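Local coordinates for Aac(6')-Ih protein (Acinetobacter baumannii, PDB 4E8O) that probably transfers the acetyl group of acetyl coenzyme A to the 6'-amino group of aminoglycoside antibiotics, as an N-acetyltransferase of the GNAT superfamily linked to antibiotic resistance, at residues A37-L42 with I76-A81; P95-E100 with T131-D136; I27-L32 with E53-I58; H62-L67 with Q119-W124. All blocks are in the same frame, centred on the assembly; numbering follows the deposited sequence.

In the fold
Contacts 1, 2 and 4 all touch the mixed sheet of the GNAT fold, and contact 3 stands at its border. Contact 1 packs helix 32-42 on strand 75-84 and is buried. Contact 4 sets helix 113-127 against strand 63-69 and is partly buried. Contact 2 joins strands 96-104 and 132-138 by backbone bonds and, like contact 1, is buried. Its centre lies about 18 Å from that of contact 1. Contact 3 ties the loop after strand 23-26 to helix 47-57, near the surface. Both 1 and 3 pair an arginine with a glutamate, tightly in the buried contact and weakly at the surface. Contact 4 is apolar and aromatic. Arg39 of contact 1 also bridges to Glu53 of contact 3.

Contact 1: A37-L42 with I76-A81; sequences ALRCLL and IAMLEA
Arg39 reaches from helix 37-42 to Glu80 on strand 76-81. Its CB lies near the sulfur of Met78. CG and CD run on toward the carboxylate, with CD of Arg39 3.4 Å from OE2 of Glu80. The chain is extended from CG to NE, and CG stands anti to the backbone N (chi1 -154°). NE of Arg39 then gives a nearly straight bond of 2.6 Å to OE2 of Glu80. NH2 of Arg39 binds OE1 of Glu80 at 3.0 Å. The grip is side-on, one nitrogen to each oxygen, and both oxygens use their syn lone pairs. The two flat groups are only 2° from coplanar. Beside this salt bridge, the Met78 chain bends at chi3 (-86°), and CE of Met78 meets CD2 of Leu42 at 3.7 Å. CB of Leu38 packs on CG of Met78, while CD1 of Leu38 rests 3.5 Å from N of Ala77. Helix 32-42 is thus laid across a strand of the GNAT sheet. Glu53 and His50 hold NH1 of Arg39, and Trp35 NE1 also binds OE2 of Glu80. The buried charges are paired with each other and with further partners, and the side-on grip fixes the two groups in one plane.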
loop_
_atom_site.group_PDB
_atom_site.type_symbol
_atom_site.label_atom_id
_atom_site.label_comp_id
_atom_site.label_asym_id
_atom_site.label_seq_id
_atom_site.Cartn_x
_atom_site.Cartn_y
_atom_site.Cartn_z
ATOM N N ALA B 37 -19.621 -5.829 -17.004
ATOM C CA ALA B 37 -19.837 -4.798 -18.014
ATOM C C ALA B 37 -19.327 -3.420 -17.589
ATOM O O ALA B 37 -18.789 -2.677 -18.409
ATOM C CB ALA B 37 -21.313 -4.732 -18.391
ATOM N N LEU B 38 -19.510 -3.080 -16.316
ATOM C CA LEU B 38 -19.011 -1.818 -15.780
ATOM C C LEU B 38 -17.538 -1.918 -15.399
ATOM O O LEU B 38 -16.774 -0.972 -15.598
ATOM C CB LEU B 38 -19.837 -1.380 -14.568
ATOM C CG LEU B 38 -21.296 -1.025 -14.851
ATOM C CD1 LEU B 38 -22.006 -0.610 -13.580
ATOM C CD2 LEU B 38 -21.361 0.087 -15.873
ATOM N N ARG B 39 -17.150 -3.069 -14.854
ATOM C CA ARG B 39 -15.775 -3.305 -14.426
ATOM C C ARG B 39 -14.802 -3.209 -15.593
ATOM O O ARG B 39 -13.671 -2.754 -15.424
ATOM C CB ARG B 39 -15.654 -4.686 -13.771
ATOM C CG ARG B 39 -14.526 -4.812 -12.765
ATOM C CD ARG B 39 -14.594 -6.146 -12.033
ATOM N NE ARG B 39 -13.800 -6.138 -10.808
ATOM C CZ ARG B 39 -12.635 -6.759 -10.664
ATOM N NH1 ARG B 39 -12.116 -7.454 -11.667
ATOM N NH2 ARG B 39 -11.986 -6.688 -9.508
ATOM N N CYS B 40 -15.239 -3.635 -16.775
ATOM C CA CYS B 40 -14.367 -3.607 -17.949
ATOM C C CYS B 40 -14.190 -2.192 -18.496
ATOM O O CYS B 40 -13.235 -1.916 -19.224
ATOM C CB CYS B 40 -14.880 -4.551 -19.042
ATOM S SG CYS B 40 -16.263 -3.917 -20.027
ATOM N N LEU B 41 -15.112 -1.299 -18.143
ATOM C CA LEU B 41 -14.985 0.108 -18.512
ATOM C C LEU B 41 -13.967 0.775 -17.596
ATOM O O LEU B 41 -13.167 1.604 -18.034
ATOM C CB LEU B 41 -16.327 0.825 -18.396
ATOM C CG LEU B 41 -17.529 0.236 -19.129
ATOM C CD1 LEU B 41 -18.708 1.162 -18.981
ATOM C CD2 LEU B 41 -17.228 0.006 -20.594
ATOM N N LEU B 42 -14.009 0.404 -16.319
ATOM C CA LEU B 42 -13.083 0.939 -15.328
ATOM C C LEU B 42 -11.688 0.383 -15.574
ATOM O O LEU B 42 -10.733 1.138 -15.774
ATOM C CB LEU B 42 -13.556 0.588 -13.913
ATOM C CG LEU B 42 -12.781 1.174 -12.729
ATOM C CD1 LEU B 42 -12.704 2.687 -12.838
ATOM C CD2 LEU B 42 -13.421 0.775 -11.405
ATOM N N ILE B 76 -25.737 1.123 -13.482
ATOM C CA ILE B 76 -25.143 2.377 -13.939
ATOM C C ILE B 76 -23.910 2.808 -13.147
ATOM O O ILE B 76 -23.248 3.782 -13.513
ATOM C CB ILE B 76 -26.191 3.533 -14.003
ATOM C CG1 ILE B 76 -26.942 3.693 -12.674
ATOM C CG2 ILE B 76 -27.174 3.299 -15.139
ATOM C CD1 ILE B 76 -26.238 4.572 -11.645
ATOM N N ALA B 77 -23.608 2.090 -12.067
ATOM C CA ALA B 77 -22.444 2.397 -11.236
ATOM C C ALA B 77 -21.993 1.191 -10.418
ATOM O O ALA B 77 -22.799 0.313 -10.103
ATOM C CB ALA B 77 -22.739 3.573 -10.315
ATOM N N MET B 78 -20.708 1.160 -10.071
ATOM C CA MET B 78 -20.149 0.097 -9.235
ATOM C C MET B 78 -19.078 0.652 -8.310
ATOM O O MET B 78 -18.458 1.671 -8.615
ATOM C CB MET B 78 -19.528 -1.006 -10.095
ATOM C CG MET B 78 -18.463 -0.506 -11.058
ATOM S SD MET B 78 -17.201 -1.740 -11.451
ATOM C CE MET B 78 -16.062 -1.489 -10.093
ATOM N N LEU B 79 -18.861 -0.029 -7.189
ATOM C CA LEU B 79 -17.791 0.311 -6.261
ATOM C C LEU B 79 -17.187 -0.976 -5.714
ATOM O O LEU B 79 -17.898 -1.964 -5.495
ATOM C CB LEU B 79 -18.330 1.161 -5.104
ATOM C CG LEU B 79 -17.358 1.542 -3.981
ATOM C CD1 LEU B 79 -17.735 2.881 -3.380
ATOM C CD2 LEU B 79 -17.333 0.486 -2.891
ATOM N N GLU B 80 -15.880 -0.963 -5.486
ATOM C CA GLU B 80 -15.224 -2.060 -4.795
ATOM C C GLU B 80 -14.372 -1.478 -3.676
ATOM O O GLU B 80 -13.710 -0.460 -3.858
ATOM C CB GLU B 80 -14.373 -2.890 -5.771
ATOM C CG GLU B 80 -15.183 -3.467 -6.934
ATOM C CD GLU B 80 -14.373 -4.353 -7.865
ATOM O OE1 GLU B 80 -13.297 -4.854 -7.458
ATOM O OE2 GLU B 80 -14.822 -4.560 -9.014
ATOM N N ALA B 81 -14.392 -2.113 -2.511
ATOM C CA ALA B 81 -13.594 -1.623 -1.396
ATOM C C ALA B 81 -13.063 -2.799 -0.611
ATOM O O ALA B 81 -13.556 -3.921 -0.754
ATOM C CB ALA B 81 -14.416 -0.702 -0.500
#

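Contact 2: P95-E100 with T131-D136; sequences PVAFLE and TEFASD
The carbonyl oxygen of Ala134 is met by two groups of strand 96-100. N of Leu99 gives a hydrogen bond of 2.9 Å to O of Ala134, in the carbonyl plane. CA of Phe98 adds a CA-H...O contact of 3.2 Å to the same O of Ala134. Two more backbone bonds continue the ladder: Ala97 N to Glu132 O, and Ala134 N to Ala97 O, the latter almost straight at its hydrogen (179°). A water links Pro95 O to Thr131 N where the strands begin. The pairing is parallel, as expected for the ends of a right-handed beta-alpha-beta crossover. Here the crossover runs from strand 96-104 through helix 113-127 to strand 132-138, within the GNAT fold. The second subunit pairs antiparallel with strand 132-136 and so extends the sheet across the interface. Phe98 and Ala134 share one face of the sheet. With chi1 at -173°, the Phe98 ring swings away from the backbone N and reaches over the neighbouring strand. CA of Ser135 sits over a face of the Phe98 ring, 4.2 Å from its centroid. CZ of Phe98 also approaches OD1 of Asp136 at 3.6 Å. The other face carries Ala97 and Phe133. CB of Ala97 meets CD1 of Phe133 at 3.7 Å. The edge of the Phe133 ring faces the backbone, with CE1 of Phe133 3.6 Å from N of Leu99. OG of Ser135 lies 3.5 Å from CB of Leu99 and is also hydrogen-bonded with NE2 of His148. Glu132 OE1 is held by Thr93 and by the backbone N of Gln92.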
loop_
_atom_site.group_PDB
_atom_site.type_symbol
_atom_site.label_atom_id
_atom_site.label_comp_id
_atom_site.label_asym_id
_atom_site.label_seq_id
_atom_site.Cartn_x
_atom_site.Cartn_y
_atom_site.Cartn_z
ATOM N N PRO B 95 -6.935 -1.448 11.399
ATOM C CA PRO B 95 -7.123 -1.459 9.941
ATOM C C PRO B 95 -7.792 -0.193 9.405
ATOM O O PRO B 95 -8.239 0.643 10.192
ATOM C CB PRO B 95 -8.043 -2.668 9.722
ATOM C CG PRO B 95 -8.835 -2.765 10.987
ATOM C CD PRO B 95 -7.908 -2.316 12.092
ATOM N N VAL B 96 -7.823 -0.050 8.080
ATOM C CA VAL B 96 -8.510 1.059 7.422
ATOM C C VAL B 96 -9.322 0.523 6.247
ATOM O O VAL B 96 -8.991 -0.524 5.685
ATOM C CB VAL B 96 -7.516 2.121 6.877
ATOM C CG1 VAL B 96 -6.706 2.742 8.000
ATOM C CG2 VAL B 96 -6.588 1.505 5.828
ATOM N N ALA B 97 -10.379 1.235 5.865
ATOM C CA ALA B 97 -11.106 0.880 4.650
ATOM C C ALA B 97 -10.305 1.422 3.480
ATOM O O ALA B 97 -9.562 2.386 3.640
ATOM C CB ALA B 97 -12.493 1.476 4.662
ATOM N N PHE B 98 -10.433 0.811 2.308
ATOM C CA PHE B 98 -9.700 1.304 1.146
ATOM C C PHE B 98 -10.554 1.211 -0.107
ATOM O O PHE B 98 -11.157 0.167 -0.370
ATOM C CB PHE B 98 -8.381 0.539 0.974
ATOM C CG PHE B 98 -7.484 1.096 -0.104
ATOM C CD1 PHE B 98 -6.499 2.025 0.201
ATOM C CD2 PHE B 98 -7.613 0.672 -1.417
ATOM C CE1 PHE B 98 -5.668 2.532 -0.789
ATOM C CE2 PHE B 98 -6.787 1.171 -2.414
ATOM C CZ PHE B 98 -5.813 2.103 -2.100
ATOM N N LEU B 99 -10.610 2.303 -0.869
ATOM C CA LEU B 99 -11.393 2.344 -2.101
ATOM C C LEU B 99 -10.597 1.725 -3.238
ATOM O O LEU B 99 -9.587 2.285 -3.675
ATOM C CB LEU B 99 -11.775 3.788 -2.458
ATOM C CG LEU B 99 -12.752 3.928 -3.624
ATOM C CD1 LEU B 99 -14.067 3.284 -3.251
ATOM C CD2 LEU B 99 -12.961 5.385 -4.019
ATOM N N GLU B 100 -11.042 0.566 -3.712
ATOM C CA GLU B 100 -10.325 -0.129 -4.767
ATOM C C GLU B 100 -10.737 0.404 -6.127
ATOM O O GLU B 100 -9.909 0.511 -7.030
ATOM C CB GLU B 100 -10.578 -1.634 -4.687
ATOM C CG GLU B 100 -10.215 -2.256 -3.344
ATOM C CD GLU B 100 -8.738 -2.544 -3.208
ATOM O OE1 GLU B 100 -7.999 -2.363 -4.195
ATOM O OE2 GLU B 100 -8.308 -2.961 -2.109
ATOM N N THR B 131 -11.738 3.762 11.365
ATOM C CA THR B 131 -12.067 5.173 11.528
ATOM C C THR B 131 -11.507 5.976 10.360
ATOM O O THR B 131 -11.734 7.185 10.259
ATOM C CB THR B 131 -11.488 5.742 12.826
ATOM O OG1 THR B 131 -10.057 5.693 12.768
ATOM C CG2 THR B 131 -11.975 4.940 14.023
ATOM N N GLU B 132 -10.758 5.305 9.489
ATOM C CA GLU B 132 -10.195 5.954 8.313
ATOM C C GLU B 132 -10.574 5.210 7.031
ATOM O O GLU B 132 -10.675 3.978 7.020
ATOM C CB GLU B 132 -8.669 6.092 8.441
ATOM C CG GLU B 132 -8.222 7.152 9.449
ATOM C CD GLU B 132 -6.716 7.282 9.538
ATOM O OE1 GLU B 132 -6.027 6.245 9.458
ATOM O OE2 GLU B 132 -6.214 8.417 9.692
ATOM N N PHE B 133 -10.781 5.978 5.962
ATOM C CA PHE B 133 -11.186 5.468 4.655
ATOM C C PHE B 133 -10.209 6.098 3.668
ATOM O O PHE B 133 -10.233 7.314 3.449
ATOM C CB PHE B 133 -12.622 5.915 4.353
ATOM C CG PHE B 133 -13.232 5.296 3.114
ATOM C CD1 PHE B 133 -12.546 4.361 2.358
ATOM C CD2 PHE B 133 -14.509 5.665 2.709
ATOM C CE1 PHE B 133 -13.115 3.808 1.222
ATOM C CE2 PHE B 133 -15.088 5.115 1.576
ATOM C CZ PHE B 133 -14.389 4.186 0.829
ATOM N N ALA B 134 -9.336 5.276 3.096
ATOM C CA ALA B 134 -8.283 5.769 2.215
ATOM C C ALA B 134 -8.525 5.322 0.783
ATOM O O ALA B 134 -9.371 4.468 0.523
ATOM C CB ALA B 134 -6.918 5.293 2.691
ATOM N N SER B 135 -7.771 5.905 -0.141
ATOM C CA SER B 135 -7.881 5.589 -1.560
ATOM C C SER B 135 -6.608 6.095 -2.212
ATOM O O SER B 135 -5.766 6.700 -1.539
ATOM C CB SER B 135 -9.103 6.275 -2.165
ATOM O OG SER B 135 -9.286 5.926 -3.531
ATOM N N ASP B 136 -6.448 5.838 -3.505
ATOM C CA ASP B 136 -5.312 6.399 -4.228
ATOM C C ASP B 136 -5.660 6.589 -5.697
ATOM O O ASP B 136 -6.708 6.132 -6.157
ATOM C CB ASP B 136 -4.047 5.541 -4.053
ATOM C CG ASP B 136 -4.153 4.181 -4.726
ATOM O OD1 ASP B 136 -5.236 3.827 -5.240
ATOM O OD2 ASP B 136 -3.145 3.449 -4.734
HETATM O O HOH W 1 -9.008 3.205 10.512
#

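Contact 3: I27-L32 with E53-I58; sequences ISESQL and EMRQLI
Extended chains bring Glu29 and Arg55 together. In Glu29, CG is anti to the backbone N (chi1 -180°). In Arg55, CG is anti to the carbonyl carbon (chi1 -66°), and the rest runs straight to NE. The result is a loose salt bridge. NH1 of Arg55 gives a weak hydrogen bond of 3.4 Å to OE2 of Glu29. The carboxylate meets the guanidinium at its edge, but the two planes stand 84° apart. Leu32 comes to the same guanidinium from another side. CD1 of Leu32 lies over one face, 3.3 Å from NH2 of Arg55. This contact joins the loop after strand 23-26 of the GNAT fold to helix 47-57. Leu32 opens helix 32-42, and Gln31 holds the N-cap position. Within the loop, OE1 of Gln31 accepts a bond of 2.9 Å from the backbone N of Ser28. Deeper in, Met54 bends at its end, and CE of Met54 reaches O of Leu32 at 3.2 Å. CD2 of Leu32 packs on CE of Met54. CD2 of Leu32 also lies 4.2 Å from CD1 of Ile58. The side chains of Leu32 and Met54 run past each other in opposite directions. Trp35 of helix 32-42 touches Ile27, Met54 and Ile58. CG2 of Ile58 lies 3.9 Å from O of Ile27.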
loop_
_atom_site.group_PDB
_atom_site.type_symbol
_atom_site.label_atom_id
_atom_site.label_comp_id
_atom_site.label_asym_id
_atom_site.label_seq_id
_atom_site.Cartn_x
_atom_site.Cartn_y
_atom_site.Cartn_z
ATOM N N ILE B 27 -23.204 -6.985 -4.544
ATOM C CA ILE B 27 -23.291 -7.810 -5.751
ATOM C C ILE B 27 -23.354 -9.314 -5.449
ATOM O O ILE B 27 -22.575 -9.826 -4.639
ATOM C CB ILE B 27 -22.094 -7.520 -6.704
ATOM C CG1 ILE B 27 -21.939 -6.011 -6.928
ATOM C CG2 ILE B 27 -22.252 -8.261 -8.032
ATOM C CD1 ILE B 27 -20.687 -5.614 -7.710
ATOM N N SER B 28 -24.275 -10.013 -6.112
ATOM C CA SER B 28 -24.407 -11.467 -5.982
ATOM C C SER B 28 -23.937 -12.168 -7.250
ATOM O O SER B 28 -23.721 -11.519 -8.270
ATOM C CB SER B 28 -25.857 -11.850 -5.688
ATOM O OG SER B 28 -26.724 -11.449 -6.737
ATOM N N GLU B 29 -23.781 -13.489 -7.192
ATOM C CA GLU B 29 -23.339 -14.261 -8.355
ATOM C C GLU B 29 -24.298 -14.091 -9.531
ATOM O O GLU B 29 -23.903 -14.192 -10.693
ATOM C CB GLU B 29 -23.207 -15.743 -7.992
ATOM C CG GLU B 29 -22.749 -16.634 -9.139
ATOM C CD GLU B 29 -22.829 -18.105 -8.797
ATOM O OE1 GLU B 29 -22.945 -18.428 -7.595
ATOM O OE2 GLU B 29 -22.781 -18.937 -9.728
ATOM N N SER B 30 -25.560 -13.819 -9.219
ATOM C CA SER B 30 -26.581 -13.620 -10.242
ATOM C C SER B 30 -26.345 -12.353 -11.069
ATOM O O SER B 30 -26.896 -12.211 -12.162
ATOM C CB SER B 30 -27.966 -13.575 -9.593
ATOM O OG SER B 30 -27.960 -12.747 -8.443
ATOM N N GLN B 31 -25.517 -11.448 -10.548
ATOM C CA GLN B 31 -25.293 -10.137 -11.156
ATOM C C GLN B 31 -23.869 -9.950 -11.687
ATOM O O GLN B 31 -23.414 -8.820 -11.856
ATOM C CB GLN B 31 -25.594 -9.034 -10.130
ATOM C CG GLN B 31 -27.019 -9.022 -9.591
ATOM C CD GLN B 31 -27.139 -8.246 -8.295
ATOM O OE1 GLN B 31 -26.274 -8.336 -7.426
ATOM N NE2 GLN B 31 -28.214 -7.478 -8.160
ATOM N N LEU B 32 -23.171 -11.051 -11.949
ATOM C CA LEU B 32 -21.784 -10.990 -12.408
ATOM C C LEU B 32 -21.627 -10.281 -13.757
ATOM O O LEU B 32 -20.648 -9.561 -13.981
ATOM C CB LEU B 32 -21.184 -12.398 -12.471
ATOM C CG LEU B 32 -20.954 -13.086 -11.123
ATOM C CD1 LEU B 32 -20.682 -14.568 -11.306
ATOM C CD2 LEU B 32 -19.810 -12.430 -10.371
ATOM N N GLU B 53 -11.314 -13.094 -10.635
ATOM C CA GLU B 53 -11.179 -12.210 -9.484
ATOM C C GLU B 53 -12.536 -11.932 -8.839
ATOM O O GLU B 53 -12.663 -11.981 -7.618
ATOM C CB GLU B 53 -10.511 -10.897 -9.902
ATOM C CG GLU B 53 -10.058 -10.028 -8.734
ATOM C CD GLU B 53 -9.377 -8.752 -9.192
ATOM O OE1 GLU B 53 -9.327 -8.513 -10.417
ATOM O OE2 GLU B 53 -8.890 -7.991 -8.328
ATOM N N MET B 54 -13.541 -11.647 -9.666
ATOM C CA MET B 54 -14.893 -11.359 -9.187
ATOM C C MET B 54 -15.472 -12.495 -8.338
ATOM O O MET B 54 -16.123 -12.241 -7.322
ATOM C CB MET B 54 -15.822 -11.045 -10.369
ATOM C CG MET B 54 -15.565 -9.690 -11.018
ATOM S SD MET B 54 -15.962 -9.651 -12.777
ATOM C CE MET B 54 -17.730 -9.944 -12.732
ATOM N N ARG B 55 -15.230 -13.741 -8.743
ATOM C CA ARG B 55 -15.771 -14.891 -8.015
ATOM C C ARG B 55 -15.121 -15.090 -6.647
ATOM O O ARG B 55 -15.761 -15.587 -5.724
ATOM C CB ARG B 55 -15.670 -16.175 -8.850
ATOM C CG ARG B 55 -16.551 -16.165 -10.089
ATOM C CD ARG B 55 -16.849 -17.569 -10.598
ATOM N NE ARG B 55 -17.938 -17.564 -11.571
ATOM C CZ ARG B 55 -19.221 -17.713 -11.258
ATOM N NH1 ARG B 55 -19.587 -17.888 -9.995
ATOM N NH2 ARG B 55 -20.143 -17.685 -12.209
ATOM N N GLN B 56 -13.853 -14.701 -6.520
ATOM C CA GLN B 56 -13.154 -14.761 -5.236
ATOM C C GLN B 56 -13.669 -13.683 -4.289
ATOM O O GLN B 56 -14.021 -13.965 -3.145
ATOM C CB GLN B 56 -11.649 -14.552 -5.436
ATOM C CG GLN B 56 -10.936 -15.610 -6.271
ATOM C CD GLN B 56 -9.457 -15.293 -6.436
ATOM O OE1 GLN B 56 -8.927 -14.398 -5.771
ATOM N NE2 GLN B 56 -8.785 -16.022 -7.322
ATOM N N LEU B 57 -13.694 -12.446 -4.786
ATOM C CA LEU B 57 -14.092 -11.272 -4.006
ATOM C C LEU B 57 -15.425 -11.437 -3.270
ATOM O O LEU B 57 -15.551 -11.031 -2.114
ATOM C CB LEU B 57 -14.146 -10.025 -4.905
ATOM C CG LEU B 57 -12.847 -9.531 -5.548
ATOM C CD1 LEU B 57 -13.092 -8.319 -6.432
ATOM C CD2 LEU B 57 -11.824 -9.192 -4.488
ATOM N N ILE B 58 -16.409 -12.040 -3.933
ATOM C CA ILE B 58 -17.756 -12.154 -3.367
ATOM C C ILE B 58 -17.845 -13.150 -2.209
ATOM O O ILE B 58 -18.843 -13.185 -1.487
ATOM C CB ILE B 58 -18.826 -12.488 -4.443
ATOM C CG1 ILE B 58 -18.426 -13.723 -5.254
ATOM C CG2 ILE B 58 -19.059 -11.301 -5.370
ATOM C CD1 ILE B 58 -19.297 -13.960 -6.476
#

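Contact 4: H62-L67 with Q119-W124; sequences HRLQLL and QQVEIW
Strand 63-67 and helix 119-124 run roughly antiparallel, at 150°, with their axes 10.0 Å apart, and Leu64 and Val121 are the nearest residues by CA. This is a helix laid on the sheet of the GNAT fold: helix 113-127 covers the face that carries Leu64 and Leu66. Trp124 and Leu64 make the main contact. CB of Leu64 sits over a face of the Trp124 indole, in a CH-pi contact 3.6 Å from the centroid of the six-membered ring and only 5° off its normal. The first torsion of Trp124 (chi1 172°) turns CG anti to the backbone N and sends the ring toward the strand. CD2 of Leu64 lies over the same face, nearer the CB end of the indole, 3.9 Å from CE3 of Trp124. CD2 of Leu64 also lies 4.3 Å from CG2 of Val121. One turn before Trp124, CB of Gln120 meets CD1 of Leu66 at 3.6 Å. The Gln120 chain then bends at chi2, and its amide end leads away from the strand. Ile83 of strand 75-84 also touches Trp124, and Phe128 meets its ring at a steep angle. At the far end of the indole, CH2 of Trp124 lies 3.5 Å from O of His62, which approaches at the ring edge.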
loop_
_atom_site.group_PDB
_atom_site.type_symbol
_atom_site.label_atom_id
_atom_site.label_comp_id
_atom_site.label_asym_id
_atom_site.label_seq_id
_atom_site.Cartn_x
_atom_site.Cartn_y
_atom_site.Cartn_z
ATOM N N HIS B 62 -13.589 -9.413 3.947
ATOM C CA HIS B 62 -12.877 -8.133 3.984
ATOM C C HIS B 62 -13.048 -7.337 2.689
ATOM O O HIS B 62 -12.367 -6.328 2.474
ATOM C CB HIS B 62 -11.389 -8.364 4.250
ATOM C CG HIS B 62 -10.675 -9.057 3.131
ATOM N ND1 HIS B 62 -10.794 -10.411 2.891
ATOM C CD2 HIS B 62 -9.831 -8.583 2.184
ATOM C CE1 HIS B 62 -10.054 -10.739 1.847
ATOM N NE2 HIS B 62 -9.459 -9.648 1.400
ATOM N N ARG B 63 -13.957 -7.790 1.832
ATOM C CA ARG B 63 -14.208 -7.121 0.561
ATOM C C ARG B 63 -15.667 -6.710 0.419
ATOM O O ARG B 63 -16.576 -7.434 0.847
ATOM C CB ARG B 63 -13.820 -8.034 -0.608
ATOM C CG ARG B 63 -12.345 -8.404 -0.656
ATOM C CD ARG B 63 -11.471 -7.187 -0.897
ATOM N NE ARG B 63 -11.875 -6.453 -2.094
ATOM C CZ ARG B 63 -11.054 -6.119 -3.087
ATOM N NH1 ARG B 63 -9.768 -6.449 -3.034
ATOM N NH2 ARG B 63 -11.518 -5.455 -4.135
ATOM N N LEU B 64 -15.891 -5.545 -0.183
ATOM C CA LEU B 64 -17.246 -5.087 -0.464
ATOM C C LEU B 64 -17.338 -4.671 -1.924
ATOM O O LEU B 64 -16.467 -3.952 -2.431
ATOM C CB LEU B 64 -17.635 -3.910 0.440
ATOM C CG LEU B 64 -19.110 -3.493 0.365
ATOM C CD1 LEU B 64 -19.999 -4.507 1.073
ATOM C CD2 LEU B 64 -19.342 -2.100 0.934
ATOM N N GLN B 65 -18.382 -5.129 -2.603
ATOM C CA GLN B 65 -18.604 -4.736 -3.988
ATOM C C GLN B 65 -20.075 -4.405 -4.194
ATOM O O GLN B 65 -20.956 -5.193 -3.834
ATOM C CB GLN B 65 -18.135 -5.837 -4.948
ATOM C CG GLN B 65 -18.502 -7.255 -4.520
ATOM C CD GLN B 65 -17.486 -7.874 -3.576
ATOM O OE1 GLN B 65 -16.281 -7.630 -3.690
ATOM N NE2 GLN B 65 -17.968 -8.681 -2.636
ATOM N N LEU B 66 -20.344 -3.230 -4.753
ATOM C CA LEU B 66 -21.721 -2.761 -4.880
ATOM C C LEU B 66 -22.068 -2.412 -6.324
ATOM O O LEU B 66 -21.183 -2.112 -7.130
ATOM C CB LEU B 66 -21.952 -1.538 -3.986
ATOM C CG LEU B 66 -21.491 -1.617 -2.531
ATOM C CD1 LEU B 66 -21.705 -0.289 -1.833
ATOM C CD2 LEU B 66 -22.226 -2.709 -1.781
ATOM N N LEU B 67 -23.360 -2.475 -6.640
ATOM C CA LEU B 67 -23.890 -1.971 -7.900
ATOM C C LEU B 67 -25.036 -1.014 -7.600
ATOM O O LEU B 67 -25.760 -1.189 -6.615
ATOM C CB LEU B 67 -24.402 -3.118 -8.779
ATOM C CG LEU B 67 -23.397 -3.887 -9.638
ATOM C CD1 LEU B 67 -23.971 -5.220 -10.091
ATOM C CD2 LEU B 67 -22.987 -3.062 -10.840
ATOM N N GLN B 119 -20.867 6.236 1.037
ATOM C CA GLN B 119 -21.525 6.179 2.340
ATOM C C GLN B 119 -21.826 4.752 2.787
ATOM O O GLN B 119 -21.850 4.470 3.983
ATOM C CB GLN B 119 -22.819 7.007 2.332
ATOM C CG GLN B 119 -22.589 8.510 2.316
ATOM C CD GLN B 119 -23.872 9.310 2.444
ATOM O OE1 GLN B 119 -23.972 10.425 1.930
ATOM N NE2 GLN B 119 -24.857 8.752 3.146
ATOM N N GLN B 120 -22.059 3.857 1.830
ATOM C CA GLN B 120 -22.324 2.458 2.154
ATOM C C GLN B 120 -21.062 1.749 2.632
ATOM O O GLN B 120 -21.133 0.854 3.472
ATOM C CB GLN B 120 -22.930 1.724 0.954
ATOM C CG GLN B 120 -24.367 2.136 0.640
ATOM C CD GLN B 120 -25.331 1.835 1.777
ATOM O OE1 GLN B 120 -25.330 0.737 2.338
ATOM N NE2 GLN B 120 -26.156 2.817 2.126
ATOM N N VAL B 121 -19.908 2.152 2.104
ATOM C CA VAL B 121 -18.632 1.591 2.548
ATOM C C VAL B 121 -18.348 1.963 4.003
ATOM O O VAL B 121 -17.883 1.129 4.783
ATOM C CB VAL B 121 -17.465 2.083 1.680
ATOM C CG1 VAL B 121 -16.168 1.391 2.081
ATOM C CG2 VAL B 121 -17.760 1.828 0.219
ATOM N N GLU B 122 -18.631 3.215 4.358
ATOM C CA GLU B 122 -18.358 3.730 5.701
ATOM C C GLU B 122 -19.177 3.012 6.765
ATOM O O GLU B 122 -18.660 2.678 7.831
ATOM C CB GLU B 122 -18.613 5.243 5.764
ATOM C CG GLU B 122 -17.693 6.059 4.862
ATOM C CD GLU B 122 -17.856 7.559 5.044
ATOM O OE1 GLU B 122 -18.458 7.986 6.056
ATOM O OE2 GLU B 122 -17.369 8.313 4.176
ATOM N N ILE B 123 -20.458 2.792 6.472
ATOM C CA ILE B 123 -21.326 2.005 7.343
ATOM C C ILE B 123 -20.714 0.621 7.521
ATOM O O ILE B 123 -20.623 0.107 8.636
ATOM C CB ILE B 123 -22.738 1.863 6.744
ATOM C CG1 ILE B 123 -23.371 3.243 6.544
ATOM C CG2 ILE B 123 -23.615 0.988 7.628
ATOM C CD1 ILE B 123 -24.730 3.214 5.863
ATOM N N TRP B 124 -20.278 0.040 6.408
ATOM C CA TRP B 124 -19.630 -1.267 6.402
ATOM C C TRP B 124 -18.273 -1.245 7.106
ATOM O O TRP B 124 -17.965 -2.135 7.895
ATOM C CB TRP B 124 -19.474 -1.754 4.957
ATOM C CG TRP B 124 -18.656 -3.011 4.812
ATOM C CD1 TRP B 124 -19.004 -4.270 5.210
ATOM C CD2 TRP B 124 -17.363 -3.128 4.205
ATOM N NE1 TRP B 124 -18.005 -5.157 4.897
ATOM C CE2 TRP B 124 -16.985 -4.481 4.279
ATOM C CE3 TRP B 124 -16.487 -2.215 3.610
ATOM C CZ2 TRP B 124 -15.765 -4.945 3.778
ATOM C CZ3 TRP B 124 -15.283 -2.675 3.112
ATOM C CH2 TRP B 124 -14.932 -4.029 3.196
#